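Local coordinates for protein alanine racemase (Oenococcus oeni PSU-1, PDB 3HUR) that belongs to the alanine racemase family, which joins an N-terminal TIM-type barrel to a C-terminal domain rich in beta strands, at residues Thr30-Tyr36 against Phe220-Pro225; Trp90-Leu95 against Ala111-Pro117; Met133-Gly137 against Asn353-Ile358. All coordinates share one frame; numbering follows the deposited sequence.

Contact 1 of 3, residues Thr30-Tyr36 against Phe220-Pro225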
ATOM      1  N   THR A  30       4.071  41.799   1.599  1.00 45.46           N
ATOM      2  CA  THR A  30       3.877  42.078   3.018  1.00 45.18           C
ATOM      3  C   THR A  30       4.649  43.339   3.451  1.00 46.25           C
ATOM      4  O   THR A  30       4.638  43.711   4.621  1.00 46.28           O
ATOM      5  CB  THR A  30       4.288  40.841   3.883  1.00 44.61           C
ATOM      6  OG1 THR A  30       5.714  40.672   3.880  1.00 41.65           O
ATOM      7  CG2 THR A  30       3.618  39.565   3.363  1.00 42.81           C
ATOM      8  N   LYS A  31       5.310  43.992   2.497  1.00 47.57           N
ATOM      9  CA  LYS A  31       6.238  45.074   2.783  1.00 48.88           C
ATOM     10  C   LYS A  31       7.134  44.742   3.970  1.00 49.03           C
ATOM     11  O   LYS A  31       7.166  45.448   4.965  1.00 49.93           O
ATOM     12  CB  LYS A  31       5.451  46.382   3.010  1.00 49.74           C
ATOM     13  CG  LYS A  31       5.472  47.339   1.817  1.00 52.42           C
ATOM     14  CD  LYS A  31       4.501  46.977   0.669  1.00 56.91           C
ATOM     15  CE  LYS A  31       4.529  48.099  -0.459  1.00 59.95           C
ATOM     16  NZ  LYS A  31       4.136  47.653  -1.858  1.00 61.31           N
ATOM     17  N   ALA A  32       7.880  43.658   3.865  1.00 49.34           N
ATOM     18  CA  ALA A  32       8.641  43.156   4.990  1.00 48.92           C
ATOM     19  C   ALA A  32      10.037  43.726   4.956  1.00 49.46           C
ATOM     20  O   ALA A  32      10.554  44.044   3.887  1.00 49.58           O
ATOM     21  CB  ALA A  32       8.691  41.680   4.929  1.00 49.06           C
ATOM     22  N   LYS A  33      10.657  43.843   6.128  1.00 49.66           N
ATOM     23  CA  LYS A  33      11.997  44.421   6.207  1.00 50.36           C
ATOM     24  C   LYS A  33      13.000  43.289   6.158  1.00 49.55           C
ATOM     25  O   LYS A  33      13.831  43.228   5.268  1.00 49.62           O
ATOM     26  CB  LYS A  33      12.170  45.299   7.478  1.00 51.12           C
ATOM     27  CG  LYS A  33      11.427  46.715   7.399  1.00 54.45           C
ATOM     28  CD  LYS A  33      11.500  47.367   5.937  1.00 59.46           C
ATOM     29  CE  LYS A  33      11.079  48.871   5.871  1.00 61.87           C
ATOM     30  NZ  LYS A  33       9.770  49.155   6.576  1.00 62.50           N
ATOM     31  N   LYS A  34      12.864  42.376   7.107  1.00 47.97           N
ATOM     32  CA  LYS A  34      13.665  41.200   7.184  1.00 46.68           C
ATOM     33  C   LYS A  34      12.864  39.977   6.682  1.00 44.41           C
ATOM     34  O   LYS A  34      11.671  39.896   6.886  1.00 44.36           O
ATOM     35  CB  LYS A  34      14.054  41.019   8.639  1.00 47.66           C
ATOM     36  CG  LYS A  34      14.894  42.173   9.221  1.00 50.73           C
ATOM     37  CD  LYS A  34      16.372  41.773   9.329  1.00 55.47           C
ATOM     38  CE  LYS A  34      17.339  42.956   9.614  1.00 58.04           C
ATOM     39  NZ  LYS A  34      18.618  42.765   8.807  1.00 59.23           N
ATOM     40  N   VAL A  35      13.517  39.044   5.987  1.00 41.78           N
ATOM     41  CA  VAL A  35      12.908  37.748   5.631  1.00 38.77           C
ATOM     42  C   VAL A  35      13.776  36.631   6.185  1.00 37.12           C
ATOM     43  O   VAL A  35      14.953  36.577   5.866  1.00 36.13           O
ATOM     44  CB  VAL A  35      12.748  37.576   4.133  1.00 38.23           C
ATOM     45  CG1 VAL A  35      12.315  36.147   3.792  1.00 36.16           C
ATOM     46  CG2 VAL A  35      11.753  38.546   3.631  1.00 36.26           C
ATOM     47  N   TYR A  36      13.184  35.819   7.062  1.00 35.80           N
ATOM     48  CA  TYR A  36      13.765  34.620   7.631  1.00 35.95           C
ATOM     49  C   TYR A  36      13.182  33.385   6.929  1.00 35.52           C
ATOM     50  O   TYR A  36      12.000  33.064   7.111  1.00 35.56           O
ATOM     51  CB  TYR A  36      13.397  34.502   9.103  1.00 36.25           C
ATOM     52  CG  TYR A  36      13.799  35.660   9.972  1.00 38.20           C
ATOM     53  CD1 TYR A  36      13.325  35.762  11.269  1.00 38.29           C
ATOM     54  CD2 TYR A  36      14.659  36.656   9.510  1.00 40.36           C
ATOM     55  CE1 TYR A  36      13.685  36.803  12.074  1.00 38.59           C
ATOM     56  CE2 TYR A  36      15.019  37.696  10.314  1.00 40.20           C
ATOM     57  CZ  TYR A  36      14.525  37.770  11.589  1.00 39.22           C
ATOM     58  OH  TYR A  36      14.913  38.808  12.388  1.00 42.98           O
ATOM     59  N   PHE A 220       4.882  42.885   9.940  1.00 42.43           N
ATOM     60  CA  PHE A 220       5.656  42.170   8.968  1.00 42.56           C
ATOM     61  C   PHE A 220       7.110  42.575   9.067  1.00 42.16           C
ATOM     62  O   PHE A 220       7.901  42.399   8.140  1.00 42.53           O
ATOM     63  CB  PHE A 220       5.026  42.403   7.614  1.00 42.77           C
ATOM     64  CG  PHE A 220       3.640  41.844   7.545  1.00 43.15           C
ATOM     65  CD1 PHE A 220       3.451  40.467   7.439  1.00 43.24           C
ATOM     66  CD2 PHE A 220       2.536  42.667   7.686  1.00 43.67           C
ATOM     67  CE1 PHE A 220       2.185  39.915   7.421  1.00 43.75           C
ATOM     68  CE2 PHE A 220       1.257  42.134   7.663  1.00 44.53           C
ATOM     69  CZ  PHE A 220       1.081  40.742   7.525  1.00 46.02           C
ATOM     70  N   ALA A 221       7.480  43.057  10.244  1.00 41.65           N
ATOM     71  CA  ALA A 221       8.854  43.481  10.462  1.00 41.48           C
ATOM     72  C   ALA A 221       9.812  42.362   9.963  1.00 40.71           C
ATOM     73  O   ALA A 221      10.643  42.600   9.076  1.00 41.50           O
ATOM     74  CB  ALA A 221       9.083  43.813  11.944  1.00 40.37           C
ATOM     75  N   ALA A 222       9.647  41.160  10.528  1.00 39.40           N
ATOM     76  CA  ALA A 222      10.387  39.959  10.118  1.00 37.83           C
ATOM     77  C   ALA A 222       9.401  38.828   9.867  1.00 37.01           C
ATOM     78  O   ALA A 222       8.810  38.258  10.818  1.00 35.75           O
ATOM     79  CB  ALA A 222      11.378  39.537  11.175  1.00 37.69           C
ATOM     80  N   ILE A 223       9.228  38.522   8.582  1.00 36.17           N
ATOM     81  CA  ILE A 223       8.415  37.398   8.160  1.00 35.69           C
ATOM     82  C   ILE A 223       9.224  36.085   8.108  1.00 35.28           C
ATOM     83  O   ILE A 223      10.446  36.100   8.005  1.00 34.93           O
ATOM     84  CB  ILE A 223       7.708  37.684   6.836  1.00 35.55           C
ATOM     85  CG1 ILE A 223       8.678  37.816   5.661  1.00 35.05           C
ATOM     86  CG2 ILE A 223       6.847  38.941   6.967  1.00 35.98           C
ATOM     87  CD1 ILE A 223       7.940  37.876   4.266  1.00 30.43           C
ATOM     88  N   ARG A 224       8.504  34.968   8.235  1.00 34.32           N
ATOM     89  CA  ARG A 224       9.072  33.621   8.370  1.00 32.86           C
ATOM     90  C   ARG A 224       8.471  32.643   7.379  1.00 31.91           C
ATOM     91  O   ARG A 224       7.846  31.683   7.766  1.00 31.86           O
ATOM     92  CB  ARG A 224       8.805  33.117   9.773  1.00 32.13           C
ATOM     93  CG  ARG A 224       9.724  33.720  10.767  1.00 33.46           C
ATOM     94  CD  ARG A 224       9.539  33.024  12.106  1.00 36.79           C
ATOM     95  NE  ARG A 224       8.605  33.874  12.797  1.00 42.42           N
ATOM     96  CZ  ARG A 224       7.499  33.523  13.422  1.00 41.18           C
ATOM     97  NH1 ARG A 224       7.125  32.281  13.621  1.00 38.05           N
ATOM     98  NH2 ARG A 224       6.797  34.502  13.913  1.00 45.88           N
ATOM     99  N   PRO A 225       8.630  32.895   6.083  1.00 31.70           N
ATOM    100  CA  PRO A 225       8.054  31.997   5.088  1.00 31.91           C
ATOM    101  C   PRO A 225       8.733  30.634   5.071  1.00 31.81           C
ATOM    102  O   PRO A 225       9.941  30.561   5.005  1.00 32.58           O
ATOM    103  CB  PRO A 225       8.307  32.726   3.787  1.00 31.53           C
ATOM    104  CG  PRO A 225       9.387  33.632   4.075  1.00 31.01           C
ATOM    105  CD  PRO A 225       9.249  34.055   5.447  1.00 31.45           C
TER
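Tyr36 N donates to Ile223 O over 2.9 Å at 167°, the shortest of four backbone bonds between these parallel strands. Further back, Ala221 O takes two donors: Lys34 N at 3.0 Å, nearly straight, and Lys33 N, longer and more bent. Ile223 N closes the pattern by reaching Lys34 O at 3.3 Å.

Side chains alternate between the two faces. On one, Ala222 CB sits over the Tyr36 ring, 4.0 Å from its centroid and 27° off the normal, a CH-pi contact. The opposite face carries Val35 and Ile223, where Val35 CG2 meets Ile223 CG1 at 3.8 Å. Ile223 CG1 lies between the backbone N and the carbonyl carbon (chi1 67°), and its chain then extends so that CD1 reaches both Val35 CG2 and Thr30 OG1. Beyond the strands, Thr30 CB packs on Phe220 CD1 at 3.7 Å, the two side chains crossing at about a right angle.

Helix 16-30 covers the Val35-Ile223 face through Ile26 and Arg27, and Thr30 OG1 is bonded to Ile26 O. On the Tyr36 side, Arg224 is held by Thr164 O and Ser202 OG.

Pairing strand 34-38 with strand 222-223, first with last, closes the barrel. Backbone N-H and C=O groups satisfy one another in this parallel register, while apolar side chains pack the Val35-Ile223 face and the Ala222 methyl meets the Tyr36 ring on the other.

Contact 2 of 3, residues Trp90-Leu95 against Ala111-Pro117; sequences WDYSDL and AWLQNLP
Two side-chain hydrogen bonds, both ending on main-chain carbonyls, tie Trp90 and Tyr92 to Trp112. Trp112 NE1 donates to Trp90 O over 2.9 Å at 168°; the acceptor lies at the indole edge, close to the ring plane, and the donor lies in the carbonyl plane. In the reverse direction, Tyr92 OH gives its proton to Trp112 O over 2.6 Å, meeting that oxygen on a lone pair. Trp112 is therefore gripped at both its indole nitrogen and its carbonyl. The carbonyl belongs to the short helix 110-114, just after which Leu116 N makes only a weak bond to Leu113 O.

The aromatic contacts follow from the same placement. With CG anti to the backbone N (chi1 -179°), the Trp112 indole lies beside its own carbonyl, and one tyrosine can meet both: Tyr92 CE1 stands 3.3 Å above the indole plane, toward the rim. The Tyr92 ring and the five-membered ring of Trp112 are tilted by 50°, which is an oblique pairing. Trp90 completes the cluster, its five-membered ring steeply turned from that of Trp112 with centroids 5.1 Å apart.

Aliphatic packing holds Tyr92 further. Pro117 CD sits over the centre of its ring, 3.6 Å from the centroid, in a CH-pi contact. Leu95 CD2 touches Pro117 CG at 4.0 Å and, more loosely, Leu116 CD2, while Leu116 CD2 also stands 3.6 Å above the indole plane, toward the rim.

Trp112 rests on Ile105 and Ile107 of strand 103-107. The aromatic cluster thus joins the loop after strand 84-86 to the short helix after strand 103-107, packing together consecutive beta-alpha units of the TIM-type barrel.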
ATOM      1  N   TRP A  90      17.906  24.168  23.122  1.00 40.32           N
ATOM      2  CA  TRP A  90      18.303  25.130  24.113  1.00 41.71           C
ATOM      3  C   TRP A  90      19.005  24.496  25.296  1.00 43.69           C
ATOM      4  O   TRP A  90      18.952  25.036  26.388  1.00 44.25           O
ATOM      5  CB  TRP A  90      17.077  25.954  24.572  1.00 41.45           C
ATOM      6  CG  TRP A  90      15.952  25.134  25.012  1.00 40.23           C
ATOM      7  CD1 TRP A  90      15.906  24.365  26.128  1.00 42.29           C
ATOM      8  CD2 TRP A  90      14.693  24.980  24.360  1.00 36.10           C
ATOM      9  NE1 TRP A  90      14.689  23.719  26.202  1.00 42.82           N
ATOM     10  CE2 TRP A  90      13.929  24.090  25.129  1.00 38.58           C
ATOM     11  CE3 TRP A  90      14.145  25.493  23.192  1.00 37.74           C
ATOM     12  CZ2 TRP A  90      12.639  23.707  24.776  1.00 38.75           C
ATOM     13  CZ3 TRP A  90      12.864  25.108  22.823  1.00 37.68           C
ATOM     14  CH2 TRP A  90      12.125  24.218  23.612  1.00 38.63           C
ATOM     15  N   ASP A  91      19.683  23.367  25.087  1.00 46.19           N
ATOM     16  CA  ASP A  91      20.443  22.709  26.160  1.00 48.06           C
ATOM     17  C   ASP A  91      21.580  23.589  26.583  1.00 48.11           C
ATOM     18  O   ASP A  91      22.351  24.043  25.758  1.00 48.95           O
ATOM     19  CB  ASP A  91      21.071  21.391  25.695  1.00 49.07           C
ATOM     20  CG  ASP A  91      20.113  20.227  25.736  1.00 52.62           C
ATOM     21  OD1 ASP A  91      19.147  20.257  26.543  1.00 57.33           O
ATOM     22  OD2 ASP A  91      20.346  19.268  24.950  1.00 56.33           O
ATOM     23  N   TYR A  92      21.716  23.785  27.876  1.00 48.72           N
ATOM     24  CA  TYR A  92      22.804  24.589  28.415  1.00 48.94           C
ATOM     25  C   TYR A  92      24.154  24.058  28.015  1.00 49.64           C
ATOM     26  O   TYR A  92      25.130  24.813  27.962  1.00 50.37           O
ATOM     27  CB  TYR A  92      22.747  24.585  29.939  1.00 48.67           C
ATOM     28  CG  TYR A  92      21.615  25.365  30.583  1.00 47.33           C
ATOM     29  CD1 TYR A  92      20.885  26.320  29.882  1.00 46.34           C
ATOM     30  CD2 TYR A  92      21.310  25.164  31.925  1.00 47.34           C
ATOM     31  CE1 TYR A  92      19.863  27.039  30.514  1.00 47.58           C
ATOM     32  CE2 TYR A  92      20.313  25.870  32.553  1.00 47.08           C
ATOM     33  CZ  TYR A  92      19.606  26.811  31.851  1.00 47.64           C
ATOM     34  OH  TYR A  92      18.619  27.497  32.495  1.00 51.11           O
ATOM     35  N   SER A  93      24.214  22.751  27.781  1.00 50.14           N
ATOM     36  CA  SER A  93      25.428  22.093  27.335  1.00 50.14           C
ATOM     37  C   SER A  93      25.813  22.437  25.891  1.00 49.52           C
ATOM     38  O   SER A  93      26.968  22.271  25.520  1.00 49.85           O
ATOM     39  CB  SER A  93      25.293  20.566  27.502  1.00 50.28           C
ATOM     40  OG  SER A  93      24.220  20.046  26.738  1.00 51.28           O
ATOM     41  N   ASP A  94      24.877  22.916  25.073  1.00 48.92           N
ATOM     42  CA  ASP A  94      25.207  23.319  23.686  1.00 48.06           C
ATOM     43  C   ASP A  94      25.532  24.795  23.549  1.00 47.05           C
ATOM     44  O   ASP A  94      25.798  25.287  22.428  1.00 46.82           O
ATOM     45  CB  ASP A  94      24.083  22.952  22.709  1.00 48.27           C
ATOM     46  CG  ASP A  94      23.889  21.436  22.565  1.00 49.62           C
ATOM     47  OD1 ASP A  94      24.807  20.753  22.080  1.00 49.86           O
ATOM     48  OD2 ASP A  94      22.797  20.935  22.926  1.00 52.01           O
ATOM     49  N   LEU A  95      25.545  25.498  24.678  1.00 46.08           N
ATOM     50  CA  LEU A  95      25.786  26.953  24.688  1.00 45.45           C
ATOM     51  C   LEU A  95      26.975  27.367  23.845  1.00 44.63           C
ATOM     52  O   LEU A  95      26.879  28.318  23.068  1.00 43.69           O
ATOM     53  CB  LEU A  95      25.890  27.512  26.124  1.00 45.65           C
ATOM     54  CG  LEU A  95      24.651  28.261  26.659  1.00 45.69           C
ATOM     55  CD1 LEU A  95      23.346  27.627  26.165  1.00 46.63           C
ATOM     56  CD2 LEU A  95      24.638  28.398  28.184  1.00 45.76           C
ATOM     57  N   ALA A 111      12.169  30.248  33.833  1.00 46.54           N
ATOM     58  CA  ALA A 111      13.137  29.441  34.602  1.00 47.56           C
ATOM     59  C   ALA A 111      14.495  29.283  33.860  1.00 48.15           C
ATOM     60  O   ALA A 111      15.584  29.493  34.436  1.00 47.46           O
ATOM     61  CB  ALA A 111      12.534  28.082  34.947  1.00 47.60           C
ATOM     62  N   TRP A 112      14.402  28.956  32.572  1.00 48.91           N
ATOM     63  CA  TRP A 112      15.574  28.741  31.713  1.00 49.50           C
ATOM     64  C   TRP A 112      16.506  29.951  31.704  1.00 49.92           C
ATOM     65  O   TRP A 112      17.717  29.805  31.753  1.00 49.62           O
ATOM     66  CB  TRP A 112      15.108  28.398  30.275  1.00 49.58           C
ATOM     67  CG  TRP A 112      16.223  28.125  29.281  1.00 49.40           C
ATOM     68  CD1 TRP A 112      16.687  26.907  28.888  1.00 48.44           C
ATOM     69  CD2 TRP A 112      17.006  29.098  28.571  1.00 48.37           C
ATOM     70  NE1 TRP A 112      17.699  27.059  27.984  1.00 48.04           N
ATOM     71  CE2 TRP A 112      17.924  28.392  27.781  1.00 47.42           C
ATOM     72  CE3 TRP A 112      17.038  30.494  28.553  1.00 47.20           C
ATOM     73  CZ2 TRP A 112      18.842  29.026  26.969  1.00 46.62           C
ATOM     74  CZ3 TRP A 112      17.953  31.120  27.746  1.00 46.81           C
ATOM     75  CH2 TRP A 112      18.839  30.388  26.961  1.00 46.88           C
ATOM     76  N   LEU A 113      15.923  31.145  31.616  1.00 51.42           N
ATOM     77  CA  LEU A 113      16.685  32.425  31.614  1.00 52.12           C
ATOM     78  C   LEU A 113      17.312  32.723  32.952  1.00 52.56           C
ATOM     79  O   LEU A 113      18.432  33.194  33.014  1.00 53.40           O
ATOM     80  CB  LEU A 113      15.784  33.614  31.267  1.00 52.16           C
ATOM     81  CG  LEU A 113      15.861  34.195  29.864  1.00 52.01           C
ATOM     82  CD1 LEU A 113      14.971  35.453  29.777  1.00 49.39           C
ATOM     83  CD2 LEU A 113      17.299  34.503  29.499  1.00 50.52           C
ATOM     84  N   GLN A 114      16.569  32.475  34.016  1.00 53.52           N
ATOM     85  CA  GLN A 114      17.060  32.750  35.366  1.00 54.39           C
ATOM     86  C   GLN A 114      18.235  31.864  35.689  1.00 54.97           C
ATOM     87  O   GLN A 114      19.172  32.320  36.327  1.00 55.31           O
ATOM     88  CB  GLN A 114      15.962  32.548  36.426  1.00 54.15           C
ATOM     89  CG  GLN A 114      14.814  33.529  36.302  1.00 54.09           C
ATOM     90  CD  GLN A 114      13.571  33.090  37.062  1.00 54.45           C
ATOM     91  OE1 GLN A 114      13.468  31.949  37.516  1.00 53.19           O
ATOM     92  NE2 GLN A 114      12.612  33.997  37.182  1.00 54.29           N
ATOM     93  N   ASN A 115      18.183  30.606  35.241  1.00 55.92           N
ATOM     94  CA  ASN A 115      19.234  29.614  35.539  1.00 56.41           C
ATOM     95  C   ASN A 115      20.313  29.513  34.460  1.00 56.67           C
ATOM     96  O   ASN A 115      21.194  28.640  34.546  1.00 56.76           O
ATOM     97  CB  ASN A 115      18.617  28.221  35.775  1.00 56.75           C
ATOM     98  CG  ASN A 115      17.643  28.184  36.973  1.00 57.84           C
ATOM     99  OD1 ASN A 115      18.043  28.331  38.134  1.00 58.51           O
ATOM    100  ND2 ASN A 115      16.369  27.969  36.683  1.00 56.18           N
ATOM    101  N   LEU A 116      20.254  30.379  33.443  1.00 56.70           N
ATOM    102  CA  LEU A 116      21.357  30.477  32.489  1.00 56.90           C
ATOM    103  C   LEU A 116      22.666  30.418  33.243  1.00 57.02           C
ATOM    104  O   LEU A 116      22.851  31.173  34.188  1.00 57.54           O
ATOM    105  CB  LEU A 116      21.327  31.799  31.745  1.00 56.83           C
ATOM    106  CG  LEU A 116      20.766  31.757  30.343  1.00 56.99           C
ATOM    107  CD1 LEU A 116      21.143  33.062  29.687  1.00 57.34           C
ATOM    108  CD2 LEU A 116      21.314  30.581  29.570  1.00 55.94           C
ATOM    109  N   PRO A 117      23.567  29.508  32.858  1.00 57.19           N
ATOM    110  CA  PRO A 117      24.877  29.578  33.477  1.00 57.23           C
ATOM    111  C   PRO A 117      25.743  30.668  32.876  1.00 56.97           C
ATOM    112  O   PRO A 117      25.317  31.388  31.975  1.00 56.98           O
ATOM    113  CB  PRO A 117      25.483  28.182  33.206  1.00 57.21           C
ATOM    114  CG  PRO A 117      24.763  27.670  32.078  1.00 57.64           C
ATOM    115  CD  PRO A 117      23.366  28.220  32.178  1.00 57.44           C
TER

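Contact 3 of 3, residues Met133-Gly137 against Asn353-Ile358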
ATOM      1  N   MET A 133      -1.634  28.120  21.001  1.00 56.54           N
ATOM      2  CA  MET A 133      -1.686  26.707  20.573  1.00 57.80           C
ATOM      3  C   MET A 133      -0.322  25.967  20.718  1.00 57.80           C
ATOM      4  O   MET A 133       0.123  25.245  19.813  1.00 58.12           O
ATOM      5  CB  MET A 133      -2.183  26.663  19.115  1.00 58.53           C
ATOM      6  CG  MET A 133      -2.806  25.344  18.705  1.00 61.23           C
ATOM      7  SD  MET A 133      -4.493  25.161  19.304  1.00 64.76           S
ATOM      8  CE  MET A 133      -5.357  25.093  17.709  1.00 63.82           C
ATOM      9  N   THR A 134       0.356  26.146  21.843  1.00 57.29           N
ATOM     10  CA  THR A 134       1.717  25.643  21.955  1.00 56.93           C
ATOM     11  C   THR A 134       2.109  25.640  23.396  1.00 56.17           C
ATOM     12  O   THR A 134       1.406  26.234  24.214  1.00 57.01           O
ATOM     13  CB  THR A 134       2.698  26.507  21.155  1.00 57.03           C
ATOM     14  OG1 THR A 134       3.999  26.425  21.742  1.00 58.44           O
ATOM     15  CG2 THR A 134       2.264  27.956  21.126  1.00 57.35           C
ATOM     16  N   ARG A 135       3.203  24.956  23.720  1.00 55.10           N
ATOM     17  CA  ARG A 135       3.687  24.903  25.106  1.00 54.30           C
ATOM     18  C   ARG A 135       5.052  25.567  25.262  1.00 54.34           C
ATOM     19  O   ARG A 135       5.630  25.570  26.339  1.00 53.44           O
ATOM     20  CB  ARG A 135       3.733  23.462  25.574  1.00 54.31           C
ATOM     21  CG  ARG A 135       2.407  22.729  25.387  1.00 53.60           C
ATOM     22  CD  ARG A 135       2.561  21.228  25.460  1.00 52.43           C
ATOM     23  NE  ARG A 135       3.192  20.806  26.708  1.00 50.99           N
ATOM     24  CZ  ARG A 135       3.580  19.561  26.973  1.00 48.65           C
ATOM     25  NH1 ARG A 135       3.397  18.589  26.079  1.00 46.93           N
ATOM     26  NH2 ARG A 135       4.167  19.293  28.134  1.00 48.26           N
ATOM     27  N   ILE A 136       5.551  26.150  24.179  1.00 54.84           N
ATOM     28  CA  ILE A 136       6.865  26.740  24.169  1.00 55.76           C
ATOM     29  C   ILE A 136       6.733  28.233  24.477  1.00 55.66           C
ATOM     30  O   ILE A 136       5.903  28.947  23.872  1.00 56.17           O
ATOM     31  CB  ILE A 136       7.575  26.571  22.787  1.00 56.25           C
ATOM     32  CG1 ILE A 136       7.366  25.160  22.182  1.00 57.68           C
ATOM     33  CG2 ILE A 136       9.058  26.857  22.936  1.00 55.86           C
ATOM     34  CD1 ILE A 136       8.007  24.954  20.703  1.00 59.34           C
ATOM     35  N   GLY A 137       7.533  28.707  25.431  1.00 55.00           N
ATOM     36  CA  GLY A 137       7.609  30.150  25.707  1.00 54.66           C
ATOM     37  C   GLY A 137       6.584  30.736  26.670  1.00 54.06           C
ATOM     38  O   GLY A 137       6.007  30.033  27.496  1.00 54.10           O
ATOM     39  N   ASN A 353       2.042  15.197  21.776  1.00 34.29           N
ATOM     40  CA  ASN A 353       2.351  15.897  23.019  1.00 35.78           C
ATOM     41  C   ASN A 353       2.350  14.923  24.165  1.00 35.35           C
ATOM     42  O   ASN A 353       1.427  14.133  24.312  1.00 35.68           O
ATOM     43  CB  ASN A 353       1.380  17.073  23.271  1.00 36.15           C
ATOM     44  CG  ASN A 353       1.719  18.292  22.412  1.00 39.75           C
ATOM     45  OD1 ASN A 353       2.462  19.180  22.848  1.00 46.10           O
ATOM     46  ND2 ASN A 353       1.198  18.325  21.168  1.00 41.67           N
ATOM     47  N   TYR A 354       3.400  14.980  24.954  1.00 35.76           N
ATOM     48  CA  TYR A 354       3.526  14.152  26.134  1.00 37.49           C
ATOM     49  C   TYR A 354       3.935  15.017  27.331  1.00 39.20           C
ATOM     50  O   TYR A 354       4.254  16.193  27.195  1.00 39.23           O
ATOM     51  CB  TYR A 354       4.568  13.031  25.913  1.00 37.39           C
ATOM     52  CG  TYR A 354       4.227  12.139  24.771  1.00 34.98           C
ATOM     53  CD1 TYR A 354       3.275  11.162  24.926  1.00 34.95           C
ATOM     54  CD2 TYR A 354       4.829  12.289  23.511  1.00 31.12           C
ATOM     55  CE1 TYR A 354       2.929  10.330  23.866  1.00 35.39           C
ATOM     56  CE2 TYR A 354       4.500  11.440  22.455  1.00 28.68           C
ATOM     57  CZ  TYR A 354       3.539  10.490  22.638  1.00 30.26           C
ATOM     58  OH  TYR A 354       3.134   9.652  21.659  1.00 27.71           O
ATOM     59  N   SER A 355       3.940  14.401  28.500  1.00 41.16           N
ATOM     60  CA  SER A 355       4.161  15.103  29.731  1.00 43.06           C
ATOM     61  C   SER A 355       5.364  16.051  29.644  1.00 43.81           C
ATOM     62  O   SER A 355       5.232  17.239  29.873  1.00 43.96           O
ATOM     63  CB  SER A 355       4.350  14.083  30.845  1.00 43.51           C
ATOM     64  OG  SER A 355       4.513  14.758  32.074  1.00 47.33           O
ATOM     65  N   HIS A 356       6.521  15.531  29.261  1.00 45.01           N
ATOM     66  CA  HIS A 356       7.772  16.312  29.245  1.00 45.76           C
ATOM     67  C   HIS A 356       8.384  16.564  27.838  1.00 44.03           C
ATOM     68  O   HIS A 356       9.494  17.113  27.727  1.00 44.43           O
ATOM     69  CB  HIS A 356       8.811  15.617  30.153  1.00 46.99           C
ATOM     70  CG  HIS A 356       8.466  15.648  31.619  1.00 53.00           C
ATOM     71  ND1 HIS A 356       8.219  14.501  32.355  1.00 57.49           N
ATOM     72  CD2 HIS A 356       8.326  16.688  32.488  1.00 57.83           C
ATOM     73  CE1 HIS A 356       7.949  14.834  33.609  1.00 60.09           C
ATOM     74  NE2 HIS A 356       8.012  16.153  33.718  1.00 59.42           N
ATOM     75  N   THR A 357       7.664  16.213  26.774  1.00 42.04           N
ATOM     76  CA  THR A 357       8.250  16.222  25.451  1.00 40.40           C
ATOM     77  C   THR A 357       7.201  16.531  24.377  1.00 38.44           C
ATOM     78  O   THR A 357       6.050  16.232  24.555  1.00 37.36           O
ATOM     79  CB  THR A 357       9.016  14.887  25.229  1.00 40.40           C
ATOM     80  OG1 THR A 357       8.380  14.069  24.252  1.00 41.80           O
ATOM     81  CG2 THR A 357       9.080  14.115  26.517  1.00 41.83           C
ATOM     82  N   ILE A 358       7.611  17.192  23.304  1.00 36.75           N
ATOM     83  CA  ILE A 358       6.751  17.506  22.174  1.00 36.01           C
ATOM     84  C   ILE A 358       7.459  16.924  20.978  1.00 35.28           C
ATOM     85  O   ILE A 358       8.615  17.246  20.754  1.00 35.70           O
ATOM     86  CB  ILE A 358       6.685  19.007  21.886  1.00 36.35           C
ATOM     87  CG1 ILE A 358       6.194  19.784  23.099  1.00 38.04           C
ATOM     88  CG2 ILE A 358       5.835  19.304  20.645  1.00 35.41           C
ATOM     89  CD1 ILE A 358       6.637  21.260  23.084  1.00 41.54           C
TER
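Arg135 reaches from a barrel loop to the turn of a beta hairpin, Asn353-Ile358, making this a polar contact between the N-terminal and C-terminal domains. The loop follows strand 123-128; the hairpin joins strands 347-353 and 357-364, and Tyr354 N to Thr357 O, at 3.0 Å, bridges the chain across its turn. The hairpin is also part of the assembly: Thr357 and Ile358 pair in parallel with a strand of the second subunit, while the Tyr354 hydroxyl is bonded to Gln320 of that subunit and its ring meets Tyr271 of the third subunit edge-to-face.

The evidence for the domain contact is the fan of acceptors round one guanidinium. Arg135 NH1 donates to Tyr354 O over 2.8 Å at 162°, and NH2 to Ser355 O over 2.9 Å at 141°. Both oxygens lie almost in the guanidinium plane, although NH2 stands above the Ser355 carbonyl plane. A weak second bond from NH2 to Tyr354 O makes that oxygen a shared acceptor. Asn353 OD1 receives a further weak bond from NH1, and the same oxygen lies 3.3 Å from Arg135 CD. The side chain bends at chi3 (56°), which turns the guanidinium onto the row of carbonyls. Several in-plane bonds should restrict its rotation.

Next to this polar patch, Ile136 CG1 meets Ile358 CD1 at 4.1 Å, the two side chains crossing at a slant. Within the loop, Thr134 forms an ST turn that fixes the backbone at Ile136, its OG1 accepting from Ile136 N over 2.9 Å.

How the contacts relate
Contacts 2 and 3 adjoin: their centres are 18 Å apart, and Trp90 CH2 packs on Ile136 CG2 at 4.1 Å, so the aromatic cluster borders the loop that meets the hairpin. Contact 1 touches neither. Its centre lies about 28 Å from that of contact 2 and 27 Å from that of contact 3, with nearest atoms about 13 and 10 Å away. Along the chain, contact 2 is nested within the span closed by contact 1, whereas contacts 1 and 3 cross, because 133-137 lies between 30-36 and 220-225 while 353-358 comes after both. A bound sulfate ion lies about 6 Å from the side chain of Pro225 in contact 1; it probably comes from the crystallisation liquor.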